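Kojibiose phosphorylase (Gut metagenome, PDB 6W0P) is a member of glycoside hydrolase family 65, enzymes acting on sugars, with a beta-rich N-terminal domain and a largely helical catalytic domain. Local coordinates at residues Ser307-Phe319 / Asn643-Asp655. Residues are numbered along the deposited sequence; the frame is centred on the assembly and turned at random.
Sequences SDSDQQGIRYCLF and NFFGFATRLDLDD
Thr-649 and Arg-650 press on the first turns of helix 308-324, where a loop of the family 65 catalytic domain, an (alpha/alpha)6 barrel, leaves helix 638-645 through a type II' turn and packs against the helix at Gly-313. Having no side chain, Gly-313 lets the loop come to a CA-CA separation of 4.4 Å from Thr-649, with Gly-313 CA 3.2 Å from Thr-649 O. Thr-649 OG1, set between backbone N and carbonyl carbon (chi1 74°), donates to Asp-310 OD1 on the anti side of the carboxylate at 2.9 Å, the two side chains crossing at about a right angle. A water joins the same OD1 to Gly-646 O and Thr-649 N, while OD2 receives Trp-700 NE1, so the buried carboxylate has partners on both oxygens. The methyl of Thr-649 turns instead to Ile-314, its CG2 lying 4.2 Å from Ile-314 CB.

Arg-650 reaches the helix by bending at chi2 and chi3, which brings its CD within 3.5 Å of Ser-309 OG and lays one guanidinium face near that hydroxyl. Arg-650 NH1 donates to Ser-309 O at 2.9 Å, an oxygen that also accepts the helical bond from Gly-313 N, and to Gln-312 OE1, nearly straight (170°) and in the guanidinium plane. The extended Gln-312 crosses the arginine, and its NE2 binds Arg-15 O and Glu-10 O, tying in the N-terminal region. Asp-654, also paired with Arg-7, grips NE and NH2 side-on in a salt bridge and would help balance the buried positive charge.

Leu-653 fills the apolar end beside strand 15-19: CD1 meets Gly-313 CA, and Leu-653 CD2 makes a CH-pi contact over the Tyr-316 ring face, 3.8 Å from the centroid and 6° off the normal, while the tyrosine OH hydrogen-bonds to Ile-32 O.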
ATOM      1  N   SER A 307      44.015 -15.813  -9.702  1.00 35.64           N
ATOM      2  CA  SER A 307      43.119 -15.356  -8.607  1.00 35.54           C
ATOM      3  C   SER A 307      42.522 -16.559  -7.869  1.00 35.24           C
ATOM      4  O   SER A 307      41.499 -17.059  -8.310  1.00 35.08           O
ATOM      5  CB  SER A 307      42.040 -14.442  -9.101  1.00 34.62           C
ATOM      6  OG  SER A 307      41.139 -14.145  -8.044  1.00 34.73           O
ATOM      7  N   ASP A 308      43.189 -17.021  -6.813  1.00 35.76           N
ATOM      8  CA  ASP A 308      42.733 -18.132  -5.942  1.00 36.53           C
ATOM      9  C   ASP A 308      41.351 -17.770  -5.406  1.00 34.98           C
ATOM     10  O   ASP A 308      40.513 -18.681  -5.259  1.00 34.42           O
ATOM     11  CB  ASP A 308      43.722 -18.394  -4.801  1.00 38.64           C
ATOM     12  CG  ASP A 308      45.093 -18.852  -5.287  1.00 40.73           C
ATOM     13  OD1 ASP A 308      45.168 -19.476  -6.374  1.00 40.74           O
ATOM     14  OD2 ASP A 308      46.066 -18.606  -4.558  1.00 43.08           O
ATOM     15  N   SER A 309      41.140 -16.482  -5.136  1.00 34.16           N
ATOM     16  CA  SER A 309      39.879 -15.927  -4.594  1.00 33.37           C
ATOM     17  C   SER A 309      38.749 -16.140  -5.616  1.00 32.20           C
ATOM     18  O   SER A 309      37.646 -16.609  -5.231  1.00 32.81           O
ATOM     19  CB  SER A 309      40.059 -14.492  -4.252  1.00 34.00           C
ATOM     20  OG  SER A 309      38.780 -13.905  -4.015  1.00 36.28           O
ATOM     21  N   ASP A 310      39.008 -15.873  -6.893  1.00 30.79           N
ATOM     22  CA  ASP A 310      37.977 -16.034  -7.951  1.00 30.82           C
ATOM     23  C   ASP A 310      37.828 -17.525  -8.264  1.00 29.52           C
ATOM     24  O   ASP A 310      36.727 -17.952  -8.580  1.00 28.89           O
ATOM     25  CB  ASP A 310      38.290 -15.176  -9.175  1.00 31.65           C
ATOM     26  CG  ASP A 310      37.846 -13.730  -9.049  1.00 32.24           C
ATOM     27  OD1 ASP A 310      36.909 -13.473  -8.277  1.00 33.04           O
ATOM     28  OD2 ASP A 310      38.405 -12.890  -9.767  1.00 33.20           O
ATOM     29  N   GLN A 311      38.908 -18.290  -8.209  1.00 29.16           N
ATOM     30  CA  GLN A 311      38.828 -19.741  -8.506  1.00 29.18           C
ATOM     31  C   GLN A 311      37.906 -20.383  -7.461  1.00 28.50           C
ATOM     32  O   GLN A 311      37.038 -21.174  -7.852  1.00 28.73           O
ATOM     33  CB  GLN A 311      40.211 -20.401  -8.545  1.00 29.23           C
ATOM     34  CG  GLN A 311      40.124 -21.910  -8.716  1.00 28.88           C
ATOM     35  CD  GLN A 311      39.553 -22.317 -10.052  1.00 28.95           C
ATOM     36  OE1 GLN A 311      40.310 -22.564 -10.990  1.00 29.71           O
ATOM     37  NE2 GLN A 311      38.230 -22.371 -10.166  1.00 27.52           N
ATOM     38  N   GLN A 312      38.092 -20.059  -6.179  1.00 28.27           N
ATOM     39  CA  GLN A 312      37.225 -20.586  -5.096  1.00 27.72           C
ATOM     40  C   GLN A 312      35.804 -20.095  -5.343  1.00 26.99           C
ATOM     41  O   GLN A 312      34.891 -20.919  -5.291  1.00 28.11           O
ATOM     42  CB  GLN A 312      37.684 -20.154  -3.703  1.00 27.75           C
ATOM     43  CG  GLN A 312      36.776 -20.651  -2.581  1.00 27.66           C
ATOM     44  CD  GLN A 312      37.322 -20.227  -1.236  1.00 28.67           C
ATOM     45  OE1 GLN A 312      37.657 -19.055  -1.037  1.00 28.74           O
ATOM     46  NE2 GLN A 312      37.451 -21.178  -0.308  1.00 28.59           N
ATOM     47  N   GLY A 313      35.625 -18.801  -5.578  1.00 26.73           N
ATOM     48  CA  GLY A 313      34.290 -18.201  -5.759  1.00 26.56           C
ATOM     49  C   GLY A 313      33.529 -18.888  -6.871  1.00 26.90           C
ATOM     50  O   GLY A 313      32.394 -19.417  -6.603  1.00 27.26           O
ATOM     51  N   ILE A 314      34.083 -18.909  -8.085  1.00 26.38           N
ATOM     52  CA  ILE A 314      33.317 -19.472  -9.233  1.00 26.99           C
ATOM     53  C   ILE A 314      32.938 -20.935  -8.939  1.00 27.44           C
ATOM     54  O   ILE A 314      31.827 -21.353  -9.319  1.00 26.76           O
ATOM     55  CB  ILE A 314      34.047 -19.336 -10.579  1.00 27.25           C
ATOM     56  CG1 ILE A 314      33.086 -19.642 -11.720  1.00 27.51           C
ATOM     57  CG2 ILE A 314      35.299 -20.201 -10.669  1.00 27.52           C
ATOM     58  CD1 ILE A 314      31.801 -18.863 -11.653  1.00 27.61           C
ATOM     59  N   ARG A 315      33.825 -21.707  -8.324  1.00 27.86           N
ATOM     60  CA  ARG A 315      33.537 -23.142  -8.097  1.00 29.03           C
ATOM     61  C   ARG A 315      32.484 -23.244  -6.990  1.00 28.77           C
ATOM     62  O   ARG A 315      31.571 -24.077  -7.102  1.00 28.26           O
ATOM     63  CB  ARG A 315      34.830 -23.916  -7.839  1.00 29.99           C
ATOM     64  CG  ARG A 315      34.620 -25.404  -8.050  1.00 31.05           C
ATOM     65  CD  ARG A 315      35.911 -26.168  -7.954  1.00 31.66           C
ATOM     66  NE  ARG A 315      36.616 -26.178  -9.217  1.00 32.32           N
ATOM     67  CZ  ARG A 315      37.866 -25.781  -9.419  1.00 32.54           C
ATOM     68  NH1 ARG A 315      38.593 -25.265  -8.431  1.00 32.42           N
ATOM     69  NH2 ARG A 315      38.370 -25.890 -10.639  1.00 32.92           N
ATOM     70  N   TYR A 316      32.533 -22.338  -6.015  1.00 28.35           N
ATOM     71  CA  TYR A 316      31.474 -22.271  -4.988  1.00 27.98           C
ATOM     72  C   TYR A 316      30.137 -22.012  -5.695  1.00 27.87           C
ATOM     73  O   TYR A 316      29.136 -22.713  -5.379  1.00 27.15           O
ATOM     74  CB  TYR A 316      31.807 -21.232  -3.906  1.00 27.70           C
ATOM     75  CG  TYR A 316      30.705 -21.085  -2.895  1.00 26.95           C
ATOM     76  CD1 TYR A 316      30.505 -22.032  -1.905  1.00 26.68           C
ATOM     77  CD2 TYR A 316      29.811 -20.038  -2.976  1.00 26.55           C
ATOM     78  CE1 TYR A 316      29.463 -21.920  -1.001  1.00 26.25           C
ATOM     79  CE2 TYR A 316      28.782 -19.894  -2.066  1.00 26.32           C
ATOM     80  CZ  TYR A 316      28.595 -20.846  -1.081  1.00 26.19           C
ATOM     81  OH  TYR A 316      27.550 -20.708  -0.223  1.00 25.58           O
ATOM     82  N   CYS A 317      30.094 -20.999  -6.577  1.00 27.89           N
ATOM     83  CA  CYS A 317      28.870 -20.598  -7.335  1.00 27.56           C
ATOM     84  C   CYS A 317      28.340 -21.785  -8.156  1.00 27.43           C
ATOM     85  O   CYS A 317      27.142 -22.084  -8.062  1.00 28.14           O
ATOM     86  CB  CYS A 317      29.130 -19.405  -8.254  1.00 27.53           C
ATOM     87  SG  CYS A 317      29.438 -17.858  -7.360  1.00 27.66           S
ATOM     88  N   LEU A 318      29.193 -22.473  -8.910  1.00 27.07           N
ATOM     89  CA  LEU A 318      28.771 -23.669  -9.680  1.00 27.65           C
ATOM     90  C   LEU A 318      28.201 -24.726  -8.704  1.00 27.53           C
ATOM     91  O   LEU A 318      27.157 -25.341  -9.024  1.00 26.28           O
ATOM     92  CB  LEU A 318      29.930 -24.217 -10.517  1.00 27.65           C
ATOM     93  CG  LEU A 318      30.493 -23.240 -11.550  1.00 28.76           C
ATOM     94  CD1 LEU A 318      31.457 -23.934 -12.495  1.00 29.17           C
ATOM     95  CD2 LEU A 318      29.386 -22.559 -12.343  1.00 29.34           C
ATOM     96  N   PHE A 319      28.846 -24.911  -7.557  1.00 27.48           N
ATOM     97  CA  PHE A 319      28.418 -25.904  -6.542  1.00 27.55           C
ATOM     98  C   PHE A 319      26.974 -25.624  -6.126  1.00 27.60           C
ATOM     99  O   PHE A 319      26.158 -26.569  -6.126  1.00 27.81           O
ATOM    100  CB  PHE A 319      29.394 -25.928  -5.367  1.00 27.61           C
ATOM    101  CG  PHE A 319      28.960 -26.852  -4.260  1.00 27.39           C
ATOM    102  CD1 PHE A 319      29.244 -28.202  -4.328  1.00 27.53           C
ATOM    103  CD2 PHE A 319      28.236 -26.372  -3.190  1.00 27.19           C
ATOM    104  CE1 PHE A 319      28.822 -29.057  -3.326  1.00 28.13           C
ATOM    105  CE2 PHE A 319      27.834 -27.225  -2.176  1.00 27.81           C
ATOM    106  CZ  PHE A 319      28.117 -28.564  -2.250  1.00 27.84           C
ATOM    107  N   ASN A 643      35.447  -3.700 -14.182  1.00 30.55           N
ATOM    108  CA  ASN A 643      34.909  -3.033 -12.962  1.00 31.49           C
ATOM    109  C   ASN A 643      33.571  -3.677 -12.543  1.00 30.67           C
ATOM    110  O   ASN A 643      33.427  -4.017 -11.341  1.00 30.85           O
ATOM    111  CB  ASN A 643      34.783  -1.512 -13.139  1.00 31.88           C
ATOM    112  CG  ASN A 643      36.117  -0.810 -13.092  1.00 32.99           C
ATOM    113  OD1 ASN A 643      37.109  -1.398 -12.667  1.00 33.43           O
ATOM    114  ND2 ASN A 643      36.157   0.435 -13.555  1.00 33.80           N
ATOM    115  N   PHE A 644      32.638  -3.859 -13.487  1.00 30.47           N
ATOM    116  CA  PHE A 644      31.294  -4.452 -13.250  1.00 30.10           C
ATOM    117  C   PHE A 644      31.414  -5.931 -12.839  1.00 30.09           C
ATOM    118  O   PHE A 644      30.570  -6.407 -11.987  1.00 29.26           O
ATOM    119  CB  PHE A 644      30.373  -4.271 -14.463  1.00 30.78           C
ATOM    120  CG  PHE A 644      29.719  -2.911 -14.541  1.00 31.35           C
ATOM    121  CD1 PHE A 644      28.974  -2.424 -13.461  1.00 31.52           C
ATOM    122  CD2 PHE A 644      29.824  -2.123 -15.682  1.00 32.18           C
ATOM    123  CE1 PHE A 644      28.384  -1.169 -13.500  1.00 31.64           C
ATOM    124  CE2 PHE A 644      29.232  -0.862 -15.729  1.00 32.41           C
ATOM    125  CZ  PHE A 644      28.493  -0.398 -14.644  1.00 32.32           C
ATOM    126  N   PHE A 645      32.378  -6.669 -13.389  1.00 29.05           N
ATOM    127  CA  PHE A 645      32.631  -8.041 -12.903  1.00 29.28           C
ATOM    128  C   PHE A 645      32.976  -7.965 -11.417  1.00 29.87           C
ATOM    129  O   PHE A 645      32.266  -8.609 -10.664  1.00 30.49           O
ATOM    130  CB  PHE A 645      33.734  -8.773 -13.660  1.00 29.62           C
ATOM    131  CG  PHE A 645      33.925 -10.181 -13.158  1.00 29.62           C
ATOM    132  CD1 PHE A 645      33.075 -11.200 -13.561  1.00 29.26           C
ATOM    133  CD2 PHE A 645      34.943 -10.485 -12.268  1.00 29.73           C
ATOM    134  CE1 PHE A 645      33.242 -12.493 -13.100  1.00 29.11           C
ATOM    135  CE2 PHE A 645      35.121 -11.783 -11.817  1.00 29.41           C
ATOM    136  CZ  PHE A 645      34.266 -12.782 -12.229  1.00 29.26           C
ATOM    137  N   GLY A 646      33.992  -7.178 -11.034  1.00 30.54           N
ATOM    138  CA  GLY A 646      34.423  -6.934  -9.639  1.00 30.94           C
ATOM    139  C   GLY A 646      34.377  -8.189  -8.778  1.00 31.38           C
ATOM    140  O   GLY A 646      35.087  -9.146  -9.093  1.00 30.56           O
ATOM    141  N   PHE A 647      33.515  -8.202  -7.759  1.00 32.30           N
ATOM    142  CA  PHE A 647      33.432  -9.287  -6.747  1.00 33.26           C
ATOM    143  C   PHE A 647      32.300 -10.276  -7.088  1.00 32.46           C
ATOM    144  O   PHE A 647      31.734 -10.882  -6.165  1.00 33.21           O
ATOM    145  CB  PHE A 647      33.254  -8.681  -5.353  1.00 34.75           C
ATOM    146  CG  PHE A 647      32.173  -7.637  -5.253  1.00 35.56           C
ATOM    147  CD1 PHE A 647      30.864  -7.995  -5.014  1.00 34.98           C
ATOM    148  CD2 PHE A 647      32.482  -6.290  -5.415  1.00 37.32           C
ATOM    149  CE1 PHE A 647      29.870  -7.037  -4.927  1.00 36.37           C
ATOM    150  CE2 PHE A 647      31.489  -5.329  -5.332  1.00 37.32           C
ATOM    151  CZ  PHE A 647      30.181  -5.708  -5.094  1.00 37.07           C
ATOM    152  N   ALA A 648      32.000 -10.475  -8.368  1.00 31.39           N
ATOM    153  CA  ALA A 648      30.882 -11.320  -8.846  1.00 31.53           C
ATOM    154  C   ALA A 648      30.914 -12.718  -8.198  1.00 31.04           C
ATOM    155  O   ALA A 648      29.840 -13.206  -7.907  1.00 31.05           O
ATOM    156  CB  ALA A 648      30.930 -11.434 -10.350  1.00 31.47           C
ATOM    157  N   THR A 649      32.088 -13.339  -7.998  1.00 30.92           N
ATOM    158  CA  THR A 649      32.209 -14.723  -7.464  1.00 30.59           C
ATOM    159  C   THR A 649      32.179 -14.743  -5.931  1.00 30.87           C
ATOM    160  O   THR A 649      32.118 -15.890  -5.389  1.00 31.00           O
ATOM    161  CB  THR A 649      33.467 -15.447  -7.948  1.00 30.70           C
ATOM    162  OG1 THR A 649      34.611 -14.924  -7.270  1.00 30.88           O
ATOM    163  CG2 THR A 649      33.661 -15.340  -9.447  1.00 31.62           C
ATOM    164  N   ARG A 650      32.202 -13.568  -5.271  1.00 30.39           N
ATOM    165  CA  ARG A 650      32.450 -13.421  -3.808  1.00 30.71           C
ATOM    166  C   ARG A 650      31.252 -12.799  -3.067  1.00 30.40           C
ATOM    167  O   ARG A 650      31.374 -12.576  -1.852  1.00 30.05           O
ATOM    168  CB  ARG A 650      33.682 -12.534  -3.561  1.00 30.94           C
ATOM    169  CG  ARG A 650      34.951 -12.996  -4.262  1.00 31.06           C
ATOM    170  CD  ARG A 650      35.369 -14.398  -3.851  1.00 31.07           C
ATOM    171  NE  ARG A 650      35.559 -14.490  -2.411  1.00 30.69           N
ATOM    172  CZ  ARG A 650      36.143 -15.502  -1.798  1.00 30.48           C
ATOM    173  NH1 ARG A 650      36.625 -16.519  -2.503  1.00 29.78           N
ATOM    174  NH2 ARG A 650      36.245 -15.484  -0.470  1.00 30.75           N
ATOM    175  N   LEU A 651      30.139 -12.504  -3.727  1.00 30.30           N
ATOM    176  CA  LEU A 651      29.094 -11.691  -3.072  1.00 31.15           C
ATOM    177  C   LEU A 651      28.661 -12.369  -1.768  1.00 31.53           C
ATOM    178  O   LEU A 651      28.588 -11.653  -0.739  1.00 32.19           O
ATOM    179  CB  LEU A 651      27.909 -11.460  -4.010  1.00 31.86           C
ATOM    180  CG  LEU A 651      26.907 -10.423  -3.495  1.00 32.46           C
ATOM    181  CD1 LEU A 651      26.449  -9.515  -4.620  1.00 33.05           C
ATOM    182  CD2 LEU A 651      25.697 -11.091  -2.855  1.00 32.96           C
ATOM    183  N   ASP A 652      28.392 -13.684  -1.782  1.00 31.05           N
ATOM    184  CA  ASP A 652      28.003 -14.439  -0.551  1.00 30.41           C
ATOM    185  C   ASP A 652      29.232 -14.782   0.320  1.00 30.94           C
ATOM    186  O   ASP A 652      29.182 -14.543   1.555  1.00 30.65           O
ATOM    187  CB  ASP A 652      27.168 -15.664  -0.917  1.00 29.77           C
ATOM    188  CG  ASP A 652      25.801 -15.235  -1.403  1.00 29.52           C
ATOM    189  OD1 ASP A 652      25.130 -14.464  -0.663  1.00 30.36           O
ATOM    190  OD2 ASP A 652      25.436 -15.611  -2.514  1.00 28.19           O
ATOM    191  N   LEU A 653      30.310 -15.336  -0.243  1.00 30.68           N
ATOM    192  CA  LEU A 653      31.449 -15.788   0.613  1.00 30.93           C
ATOM    193  C   LEU A 653      31.941 -14.635   1.500  1.00 31.81           C
ATOM    194  O   LEU A 653      32.254 -14.882   2.683  1.00 31.60           O
ATOM    195  CB  LEU A 653      32.575 -16.331  -0.260  1.00 30.18           C
ATOM    196  CG  LEU A 653      32.280 -17.646  -0.969  1.00 29.50           C
ATOM    197  CD1 LEU A 653      33.390 -17.972  -1.921  1.00 29.57           C
ATOM    198  CD2 LEU A 653      32.103 -18.794   0.010  1.00 29.75           C
ATOM    199  N   ASP A 654      32.048 -13.428   0.945  1.00 31.71           N
ATOM    200  CA  ASP A 654      32.577 -12.255   1.683  1.00 31.80           C
ATOM    201  C   ASP A 654      31.431 -11.278   2.006  1.00 31.53           C
ATOM    202  O   ASP A 654      31.764 -10.131   2.412  1.00 33.35           O
ATOM    203  CB  ASP A 654      33.722 -11.592   0.894  1.00 31.67           C
ATOM    204  CG  ASP A 654      34.841 -12.536   0.461  1.00 31.29           C
ATOM    205  OD1 ASP A 654      35.176 -13.466   1.224  1.00 29.84           O
ATOM    206  OD2 ASP A 654      35.374 -12.340  -0.642  1.00 30.33           O
ATOM    207  N   ASP A 655      30.166 -11.657   1.784  1.00 30.32           N
ATOM    208  CA  ASP A 655      28.958 -10.963   2.333  1.00 30.55           C
ATOM    209  C   ASP A 655      28.950  -9.465   1.955  1.00 30.83           C
ATOM    210  O   ASP A 655      28.778  -8.613   2.874  1.00 30.63           O
ATOM    211  CB  ASP A 655      28.908 -11.152   3.863  1.00 31.15           C
ATOM    212  CG  ASP A 655      27.593 -10.817   4.572  1.00 32.16           C
ATOM    213  OD1 ASP A 655      26.543 -10.600   3.886  1.00 32.20           O
ATOM    214  OD2 ASP A 655      27.608 -10.789   5.837  1.00 33.89           O
TER
HETATM  215  O   HOH W   1      34.524 -12.043  -8.398  1.00 32.32           O
HETATM  216  O   HOH W   2      37.940 -17.270   0.903  1.00 33.03           O